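Local coordinates for nitrate regulatory protein (Klebsiella oxytoca, PDB 4AKK) that senses nitrate and nitrite and binds the factor-independent terminator in the nasF operon leader RNA to bring about transcription antitermination, at residues S122-R127 / V170-D175; D178-A183 / D336-P341; M186-S191 / D235-L240. All coordinates share one frame; numbering follows the deposited sequence.

Contact 1 (S122-R127 / V170-D175)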
loop_
_atom_site.group_PDB
_atom_site.type_symbol
_atom_site.label_atom_id
_atom_site.label_comp_id
_atom_site.label_asym_id
_atom_site.label_seq_id
_atom_site.Cartn_x
_atom_site.Cartn_y
_atom_site.Cartn_z
ATOM N N SER A 122 10.110 -15.732 9.237
ATOM C CA SER A 122 10.881 -16.047 8.048
ATOM C C SER A 122 11.246 -14.786 7.260
ATOM O O SER A 122 12.378 -14.628 6.823
ATOM C CB SER A 122 10.106 -17.028 7.161
ATOM O OG SER A 122 10.842 -17.331 5.988
ATOM N N ALA A 123 10.288 -13.886 7.082
ATOM C CA ALA A 123 10.570 -12.664 6.340
ATOM C C ALA A 123 11.603 -11.772 7.052
ATOM O O ALA A 123 12.473 -11.186 6.407
ATOM C CB ALA A 123 9.278 -11.906 6.065
ATOM N N LEU A 124 11.530 -11.683 8.378
ATOM C CA LEU A 124 12.514 -10.901 9.137
ATOM C C LEU A 124 13.909 -11.498 9.001
ATOM O O LEU A 124 14.901 -10.782 8.835
ATOM C CB LEU A 124 12.125 -10.789 10.617
ATOM C CG LEU A 124 13.029 -9.868 11.440
ATOM C CD1 LEU A 124 12.951 -8.430 10.915
ATOM C CD2 LEU A 124 12.657 -9.929 12.924
ATOM N N CYS A 125 13.986 -12.820 9.063
ATOM C CA CYS A 125 15.243 -13.509 8.795
ATOM C C CYS A 125 15.841 -13.122 7.449
ATOM O O CYS A 125 17.054 -12.879 7.344
ATOM C CB CYS A 125 15.053 -15.019 8.854
ATOM S SG CYS A 125 14.618 -15.635 10.499
ATOM N N TRP A 126 15.003 -13.084 6.414
ATOM C CA TRP A 126 15.484 -12.709 5.081
ATOM C C TRP A 126 16.015 -11.267 5.053
ATOM O O TRP A 126 17.060 -10.996 4.464
ATOM C CB TRP A 126 14.391 -12.898 4.027
ATOM C CG TRP A 126 14.339 -14.279 3.435
ATOM C CD1 TRP A 126 13.724 -15.378 3.965
ATOM C CD2 TRP A 126 14.909 -14.703 2.188
ATOM N NE1 TRP A 126 13.878 -16.459 3.130
ATOM C CE2 TRP A 126 14.601 -16.072 2.032
ATOM C CE3 TRP A 126 15.648 -14.059 1.190
ATOM C CZ2 TRP A 126 15.008 -16.812 0.914
ATOM C CZ3 TRP A 126 16.049 -14.796 0.078
ATOM C CH2 TRP A 126 15.728 -16.157 -0.047
ATOM N N ARG A 127 15.295 -10.348 5.689
ATOM C CA ARG A 127 15.718 -8.952 5.717
ATOM C C ARG A 127 17.064 -8.832 6.414
ATOM O O ARG A 127 17.977 -8.162 5.933
ATOM C CB ARG A 127 14.691 -8.083 6.445
ATOM C CG ARG A 127 13.380 -7.894 5.703
ATOM C CD ARG A 127 13.542 -7.074 4.424
ATOM N NE ARG A 127 12.243 -6.796 3.810
ATOM C CZ ARG A 127 12.073 -6.246 2.610
ATOM N NH1 ARG A 127 13.125 -5.908 1.871
ATOM N NH2 ARG A 127 10.847 -6.045 2.138
ATOM N N VAL A 170 13.458 -2.511 9.566
ATOM C CA VAL A 170 12.558 -1.851 10.522
ATOM C C VAL A 170 11.058 -2.108 10.327
ATOM O O VAL A 170 10.381 -2.514 11.270
ATOM C CB VAL A 170 12.822 -0.335 10.603
ATOM C CG1 VAL A 170 11.845 0.321 11.567
ATOM C CG2 VAL A 170 14.254 -0.075 11.045
ATOM N N PRO A 171 10.533 -1.864 9.114
ATOM C CA PRO A 171 9.111 -2.126 8.862
ATOM C C PRO A 171 8.772 -3.600 9.060
ATOM O O PRO A 171 7.664 -3.949 9.462
ATOM C CB PRO A 171 8.935 -1.753 7.381
ATOM C CG PRO A 171 10.127 -0.902 7.040
ATOM C CD PRO A 171 11.236 -1.410 7.901
ATOM N N GLN A 172 9.728 -4.465 8.764
ATOM C CA GLN A 172 9.514 -5.893 8.936
ATOM C C GLN A 172 9.365 -6.218 10.416
ATOM O O GLN A 172 8.686 -7.169 10.789
ATOM C CB GLN A 172 10.687 -6.683 8.361
ATOM C CG GLN A 172 10.324 -8.116 8.071
ATOM C CD GLN A 172 9.362 -8.205 6.923
ATOM O OE1 GLN A 172 9.599 -7.617 5.865
ATOM N NE2 GLN A 172 8.263 -8.930 7.118
ATOM N N LEU A 173 10.014 -5.416 11.253
ATOM C CA LEU A 173 9.892 -5.555 12.699
ATOM C C LEU A 173 8.441 -5.528 13.170
ATOM O O LEU A 173 8.102 -6.184 14.151
ATOM C CB LEU A 173 10.695 -4.468 13.421
ATOM C CG LEU A 173 12.185 -4.743 13.594
ATOM C CD1 LEU A 173 12.802 -3.722 14.535
ATOM C CD2 LEU A 173 12.394 -6.148 14.115
ATOM N N ASN A 174 7.590 -4.778 12.470
ATOM C CA ASN A 174 6.158 -4.722 12.794
ATOM C C ASN A 174 5.350 -6.008 12.574
ATOM O O ASN A 174 4.280 -6.179 13.164
ATOM C CB ASN A 174 5.483 -3.565 12.055
ATOM C CG ASN A 174 5.434 -2.297 12.883
ATOM O OD1 ASN A 174 5.737 -2.311 14.078
ATOM N ND2 ASN A 174 5.036 -1.195 12.260
ATOM N N ASP A 175 5.845 -6.908 11.731
ATOM C CA ASP A 175 5.122 -8.152 11.451
ATOM C C ASP A 175 5.043 -9.060 12.683
ATOM O O ASP A 175 4.399 -10.113 12.661
ATOM C CB ASP A 175 5.714 -8.899 10.232
ATOM C CG ASP A 175 7.001 -9.675 10.560
ATOM O OD1 ASP A 175 7.297 -9.889 11.756
ATOM O OD2 ASP A 175 7.717 -10.085 9.612
#
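Gln-172 reaches over to Ala-123, Leu-124 and Arg-127, and so joins the short helix 169-173 to helix 122-134 within the all-helical NIT domain, the nitrate receptor of this protein. The backbones come nearest at Leu-124 and Gln-172, whose CA atoms are 5.8 Å apart. Traced outward, Gln-172 begins with CB, which lies 3.8 Å from CD1 of Leu-124. Its CG comes next and rests 3.7 Å from Leu-124 CA, against the helix backbone itself. The side chains of Leu-124 and Gln-172 run past each other in opposite directions, so their aliphatic parts lie alongside.

A bend at chi2 (69°) then turns the amide of Gln-172, and its two ends serve different partners. OE1 takes a weak, nearly straight hydrogen bond of 3.4 Å from Arg-127 NE. It sits in plane at the edge of the guanidinium, consistent with the guanidinium and amide planes being only 28° apart. At the other end NE2 donates to Asp-175 OD2 over 2.8 Å, within the amide plane and almost straight at 174°. The strong bond to Asp-175, helped by the weak one from Arg-127, probably sets the rotation of the amide, while NE2 also touches Ala-123 CB. Ser-121 extends the network, because its OG is hydrogen-bonded both to Asp-175 OD2 and to Leu-124 N. On the subunit interface, Trp-126 meets Phe-42 of the second subunit edge-to-face. The apolar end of the contact lies at Leu-173, where CD2 stands 4.0 Å from both methyls, CD1 and CD2, of Leu-124.

Contact 2 (D178-A183 / D336-P341)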
loop_
_atom_site.group_PDB
_atom_site.type_symbol
_atom_site.label_atom_id
_atom_site.label_comp_id
_atom_site.label_asym_id
_atom_site.label_seq_id
_atom_site.Cartn_x
_atom_site.Cartn_y
_atom_site.Cartn_z
ATOM N N ASP A 178 2.230 -6.772 17.920
ATOM C CA ASP A 178 0.770 -6.720 18.018
ATOM C C ASP A 178 0.262 -5.397 18.615
ATOM O O ASP A 178 -0.800 -4.909 18.234
ATOM C CB ASP A 178 0.240 -7.921 18.811
ATOM C CG ASP A 178 0.451 -9.248 18.082
ATOM O OD1 ASP A 178 0.484 -9.247 16.831
ATOM O OD2 ASP A 178 0.580 -10.295 18.758
ATOM N N ASP A 179 1.029 -4.803 19.522
ATOM C CA ASP A 179 0.602 -3.546 20.132
ATOM C C ASP A 179 0.441 -2.391 19.148
ATOM O O ASP A 179 1.394 -2.010 18.478
ATOM C CB ASP A 179 1.559 -3.096 21.226
ATOM C CG ASP A 179 0.983 -1.946 22.034
ATOM O OD1 ASP A 179 0.264 -2.230 23.010
ATOM O OD2 ASP A 179 1.197 -0.769 21.660
ATOM N N PRO A 180 -0.757 -1.794 19.106
ATOM C CA PRO A 180 -1.080 -0.691 18.192
ATOM C C PRO A 180 -0.215 0.556 18.414
ATOM O O PRO A 180 0.229 1.162 17.438
ATOM C CB PRO A 180 -2.539 -0.357 18.529
ATOM C CG PRO A 180 -3.050 -1.499 19.324
ATOM C CD PRO A 180 -1.870 -2.108 20.016
ATOM N N GLN A 181 -0.002 0.949 19.667
ATOM C CA GLN A 181 0.785 2.147 19.952
ATOM C C GLN A 181 2.240 1.980 19.529
ATOM O O GLN A 181 2.839 2.881 18.938
ATOM C CB GLN A 181 0.725 2.523 21.436
ATOM C CG GLN A 181 -0.532 3.281 21.842
ATOM C CD GLN A 181 -1.604 2.363 22.388
ATOM O OE1 GLN A 181 -1.502 1.869 23.515
ATOM N NE2 GLN A 181 -2.643 2.126 21.591
ATOM N N ILE A 182 2.813 0.831 19.848
ATOM C CA ILE A 182 4.195 0.580 19.480
ATOM C C ILE A 182 4.349 0.488 17.968
ATOM O O ILE A 182 5.248 1.094 17.388
ATOM C CB ILE A 182 4.732 -0.682 20.150
ATOM C CG1 ILE A 182 4.536 -0.573 21.664
ATOM C CG2 ILE A 182 6.201 -0.867 19.819
ATOM C CD1 ILE A 182 5.263 0.629 22.284
ATOM N N ALA A 183 3.460 -0.255 17.326
ATOM C CA ALA A 183 3.539 -0.412 15.881
ATOM C C ALA A 183 3.451 0.953 15.217
ATOM O O ALA A 183 4.197 1.234 14.287
ATOM C CB ALA A 183 2.446 -1.346 15.368
ATOM N N ASP A 336 -9.982 -1.395 13.371
ATOM C CA ASP A 336 -9.067 -0.443 12.756
ATOM C C ASP A 336 -8.058 0.081 13.769
ATOM O O ASP A 336 -6.864 0.115 13.491
ATOM C CB ASP A 336 -9.827 0.723 12.117
ATOM C CG ASP A 336 -8.895 1.793 11.562
ATOM O OD1 ASP A 336 -8.400 2.628 12.351
ATOM O OD2 ASP A 336 -8.661 1.801 10.333
ATOM N N LYS A 337 -8.549 0.486 14.937
ATOM C CA LYS A 337 -7.685 0.943 16.023
ATOM C C LYS A 337 -6.647 -0.112 16.385
ATOM O O LYS A 337 -5.527 0.221 16.749
ATOM C CB LYS A 337 -8.510 1.281 17.267
ATOM C CG LYS A 337 -9.355 2.538 17.140
ATOM C CD LYS A 337 -8.511 3.790 17.341
ATOM C CE LYS A 337 -8.004 3.892 18.775
ATOM N NZ LYS A 337 -7.232 5.148 19.026
ATOM N N GLN A 338 -7.029 -1.384 16.291
ATOM C CA GLN A 338 -6.144 -2.475 16.698
ATOM C C GLN A 338 -5.158 -2.909 15.600
ATOM O O GLN A 338 -3.984 -3.156 15.877
ATOM C CB GLN A 338 -6.960 -3.676 17.191
ATOM C CG GLN A 338 -6.114 -4.881 17.609
ATOM C CD GLN A 338 -5.315 -4.634 18.875
ATOM O OE1 GLN A 338 -5.660 -3.771 19.683
ATOM N NE2 GLN A 338 -4.246 -5.400 19.059
ATOM N N LEU A 339 -5.636 -2.998 14.362
ATOM C CA LEU A 339 -4.807 -3.453 13.245
ATOM C C LEU A 339 -4.071 -2.307 12.532
ATOM O O LEU A 339 -2.981 -2.502 11.996
ATOM C CB LEU A 339 -5.641 -4.263 12.239
ATOM C CG LEU A 339 -6.396 -5.476 12.796
ATOM C CD1 LEU A 339 -6.949 -6.320 11.665
ATOM C CD2 LEU A 339 -5.505 -6.321 13.695
ATOM N N LEU A 340 -4.674 -1.124 12.523
ATOM C CA LEU A 340 -4.052 0.050 11.920
ATOM C C LEU A 340 -3.679 -0.174 10.457
ATOM O O LEU A 340 -2.502 -0.109 10.087
ATOM C CB LEU A 340 -2.810 0.436 12.705
ATOM C CG LEU A 340 -3.088 0.942 14.113
ATOM C CD1 LEU A 340 -1.770 1.259 14.803
ATOM C CD2 LEU A 340 -3.979 2.165 14.038
ATOM N N PRO A 341 -4.682 -0.432 9.612
ATOM C CA PRO A 341 -4.406 -0.702 8.195
ATOM C C PRO A 341 -3.756 0.500 7.503
ATOM O O PRO A 341 -2.844 0.308 6.710
ATOM C CB PRO A 341 -5.803 -0.984 7.616
ATOM C CG PRO A 341 -6.746 -0.307 8.589
ATOM C CD PRO A 341 -6.114 -0.559 9.923
HETATM O O HOH W 1 -1.480 -3.912 15.475
#
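Two torsions bring the amide of Gln-338 to Pro-180: chi1 of 179° places CG trans to the backbone N and beside the carbonyl carbon, and a bend at chi2 of 69° curls the chain back. Although CB of Gln-338 starts away from segment 178-183, the amide thereby ends at the CG corner of the proline, set at a slant to it, with OE1 3.5 Å from Pro-180 CG. NE2 of Gln-338 comes 3.6 Å from Asp-178 O and has a weak hydrogen bond to Gln-49 OE1 of helix 37-52. The proline is met a second time by backbone, since its CB lies 3.5 Å from Lys-337 O.

Leu-340 supplies the apolar part. It is the first residue past helix 331-339 to leave helical geometry, and its positive phi (56°) accompanies a CB directed toward segment 178-183. Its CD1 lies 3.3 Å from Pro-180 O and 4.1 Å from Pro-180 CB, so this one methyl meets both the ring and the first carbonyl of helix 180-212.

A water completes the junction by donating to two carbonyl oxygens, Asp-178 O at 3.0 Å and Gln-338 O at 2.6 Å. The backbones are therefore linked through solvent, at a contact near the surface. The second subunit lies close by: its Trp-126 packs on Gln-338 and its Arg-127 on Leu-339.

Both segments contain a helix start with proline directly after the N-cap residue. At Asp-179 the side chain does the capping, accepting from Ile-182 N through the anti lone pair of OD2 over 2.9 Å; Leu-340 holds the N-cap position ahead of Pro-341. The arrangement is thus a helix N-terminus packed against a helix-to-helix joint, the latter leading from helix 331-339 into helix 341-358.

Contact 3 (M186-S191 / D235-L240)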
loop_
_atom_site.group_PDB
_atom_site.type_symbol
_atom_site.label_atom_id
_atom_site.label_comp_id
_atom_site.label_asym_id
_atom_site.label_seq_id
_atom_site.Cartn_x
_atom_site.Cartn_y
_atom_site.Cartn_z
ATOM N N MET A 186 6.769 2.655 15.621
ATOM C CA MET A 186 7.783 2.091 14.744
ATOM C C MET A 186 7.664 2.662 13.344
ATOM O O MET A 186 8.665 2.997 12.723
ATOM C CB MET A 186 7.724 0.557 14.712
ATOM C CG MET A 186 8.441 -0.098 15.883
ATOM S SD MET A 186 10.245 -0.227 15.729
ATOM C CE MET A 186 10.657 1.143 14.685
ATOM N N VAL A 187 6.440 2.790 12.851
ATOM C CA VAL A 187 6.244 3.341 11.516
ATOM C C VAL A 187 6.613 4.828 11.449
ATOM O O VAL A 187 7.240 5.276 10.488
ATOM C CB VAL A 187 4.809 3.099 11.006
ATOM C CG1 VAL A 187 4.523 3.951 9.767
ATOM C CG2 VAL A 187 4.622 1.629 10.691
ATOM N N ALA A 188 6.231 5.584 12.472
ATOM C CA ALA A 188 6.610 6.995 12.569
ATOM C C ALA A 188 8.133 7.156 12.558
ATOM O O ALA A 188 8.667 8.030 11.875
ATOM C CB ALA A 188 6.016 7.624 13.842
ATOM N N LEU A 189 8.823 6.317 13.328
ATOM C CA LEU A 189 10.280 6.313 13.359
ATOM C C LEU A 189 10.885 5.948 12.000
ATOM O O LEU A 189 11.771 6.646 11.492
ATOM C CB LEU A 189 10.788 5.338 14.430
ATOM C CG LEU A 189 12.295 5.072 14.424
ATOM C CD1 LEU A 189 13.051 6.346 14.763
ATOM C CD2 LEU A 189 12.667 3.946 15.393
ATOM N N TYR A 190 10.404 4.851 11.421
ATOM C CA TYR A 190 10.869 4.416 10.109
ATOM C C TYR A 190 10.664 5.530 9.087
ATOM O O TYR A 190 11.548 5.814 8.283
ATOM C CB TYR A 190 10.127 3.153 9.651
ATOM C CG TYR A 190 10.383 2.817 8.206
ATOM C CD1 TYR A 190 11.640 2.401 7.787
ATOM C CD2 TYR A 190 9.379 2.930 7.256
ATOM C CE1 TYR A 190 11.892 2.104 6.469
ATOM C CE2 TYR A 190 9.623 2.636 5.927
ATOM C CZ TYR A 190 10.887 2.225 5.542
ATOM O OH TYR A 190 11.147 1.928 4.228
ATOM N N SER A 191 9.488 6.151 9.115
ATOM C CA SER A 191 9.212 7.251 8.198
ATOM C C SER A 191 10.277 8.316 8.364
ATOM O O SER A 191 10.814 8.822 7.388
ATOM C CB SER A 191 7.843 7.869 8.458
ATOM O OG SER A 191 6.817 6.905 8.337
ATOM N N ASP A 235 5.792 13.712 6.026
ATOM C CA ASP A 235 4.343 13.800 6.183
ATOM C C ASP A 235 3.828 12.591 6.942
ATOM O O ASP A 235 2.999 12.722 7.829
ATOM C CB ASP A 235 3.621 13.913 4.840
ATOM C CG ASP A 235 3.862 15.252 4.154
ATOM O OD1 ASP A 235 4.530 16.130 4.746
ATOM O OD2 ASP A 235 3.385 15.421 3.009
ATOM N N SER A 236 4.312 11.410 6.590
ATOM C CA SER A 236 3.958 10.221 7.343
ATOM C C SER A 236 4.409 10.326 8.813
ATOM O O SER A 236 3.634 10.022 9.725
ATOM C CB SER A 236 4.505 8.963 6.672
ATOM O OG SER A 236 4.354 7.845 7.525
ATOM N N PHE A 237 5.639 10.776 9.047
ATOM C CA PHE A 237 6.121 10.958 10.424
ATOM C C PHE A 237 5.202 11.886 11.229
ATOM O O PHE A 237 4.868 11.593 12.373
ATOM C CB PHE A 237 7.564 11.486 10.471
ATOM C CG PHE A 237 7.906 12.190 11.762
ATOM C CD1 PHE A 237 8.170 11.463 12.918
ATOM C CD2 PHE A 237 7.925 13.578 11.830
ATOM C CE1 PHE A 237 8.459 12.104 14.112
ATOM C CE2 PHE A 237 8.215 14.230 13.029
ATOM C CZ PHE A 237 8.482 13.495 14.166
ATOM N N GLN A 238 4.797 12.998 10.624
ATOM C CA GLN A 238 3.991 13.994 11.314
ATOM C C GLN A 238 2.595 13.486 11.609
ATOM O O GLN A 238 2.061 13.737 12.674
ATOM C CB GLN A 238 3.924 15.289 10.512
ATOM C CG GLN A 238 5.284 15.954 10.356
ATOM C CD GLN A 238 5.183 17.377 9.853
ATOM O OE1 GLN A 238 5.536 17.671 8.707
ATOM N NE2 GLN A 238 4.691 18.272 10.709
ATOM N N ALA A 239 2.003 12.768 10.665
ATOM C CA ALA A 239 0.697 12.178 10.899
ATOM C C ALA A 239 0.723 11.161 12.042
ATOM O O ALA A 239 -0.264 10.999 12.750
ATOM C CB ALA A 239 0.159 11.537 9.623
ATOM N N LEU A 240 1.848 10.486 12.241
ATOM C CA LEU A 240 1.853 9.342 13.151
ATOM C C LEU A 240 2.514 9.570 14.488
ATOM O O LEU A 240 2.325 8.780 15.409
ATOM C CB LEU A 240 2.504 8.136 12.493
ATOM C CG LEU A 240 1.692 7.539 11.350
ATOM C CD1 LEU A 240 2.525 6.502 10.634
ATOM C CD2 LEU A 240 0.390 6.941 11.889
#
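The ring of Phe-237 turns an edge toward Ala-188, whose O lies near the ring plane and 3.6 Å from CD1; Phe-192 and Phe-249 meet the same ring in edge-to-face pairs. The setting is an antiparallel helical hairpin of the NIT domain, made by the consecutive helices 180-212 and 217-240. Its segment axes approach to 7.9 Å, with 151° between their directions. Closest approach falls at Ala-188, where the short side chain lets its CA come within 4.5 Å of Phe-237 CA. CB of Ala-188 also touches Leu-240 CB, at 3.8 Å. Beyond it, the side chains of Val-187 and Leu-240 cross at a slant, with CG1 and CD1 tightly packed at 3.4 Å. Val-343 of helix 341-358 packs on both residues.

A buried polar relay runs beside this apolar seam. Ser-236 OG donates to Ser-191 OG over 2.8 Å, and Ser-191, with chi1 of -58° bringing OG back beside its own backbone N, passes a bond of 2.7 Å from OG to Val-187 O. That oxygen is gripped twice, by Ser-191 N on one face of its carbonyl plane and by Ser-191 OG, 38° out of the plane, on the opposite face.

How the contacts relate
From the N terminus, contact 1 closes first: the chain leaves helix 122-134 and returns at helix 169-173 after 42 intervening residues. Only then does contact 2 open, at the start of helix 180-212, and it does not close until 336-341, a span of 152 residues. Contact 3 is nested within that span, as a hairpin from 186-191 to 235-240. Asn-174 of contact 1 links the neighbouring pieces, with ND2 probably bonded to Ala-183 O of contact 2 and packed on Val-187 of contact 3. Helix 180-212 serves contacts 2 and 3, whose centres are 14 Å apart. Contacts 1 and 2 both touch the second subunit.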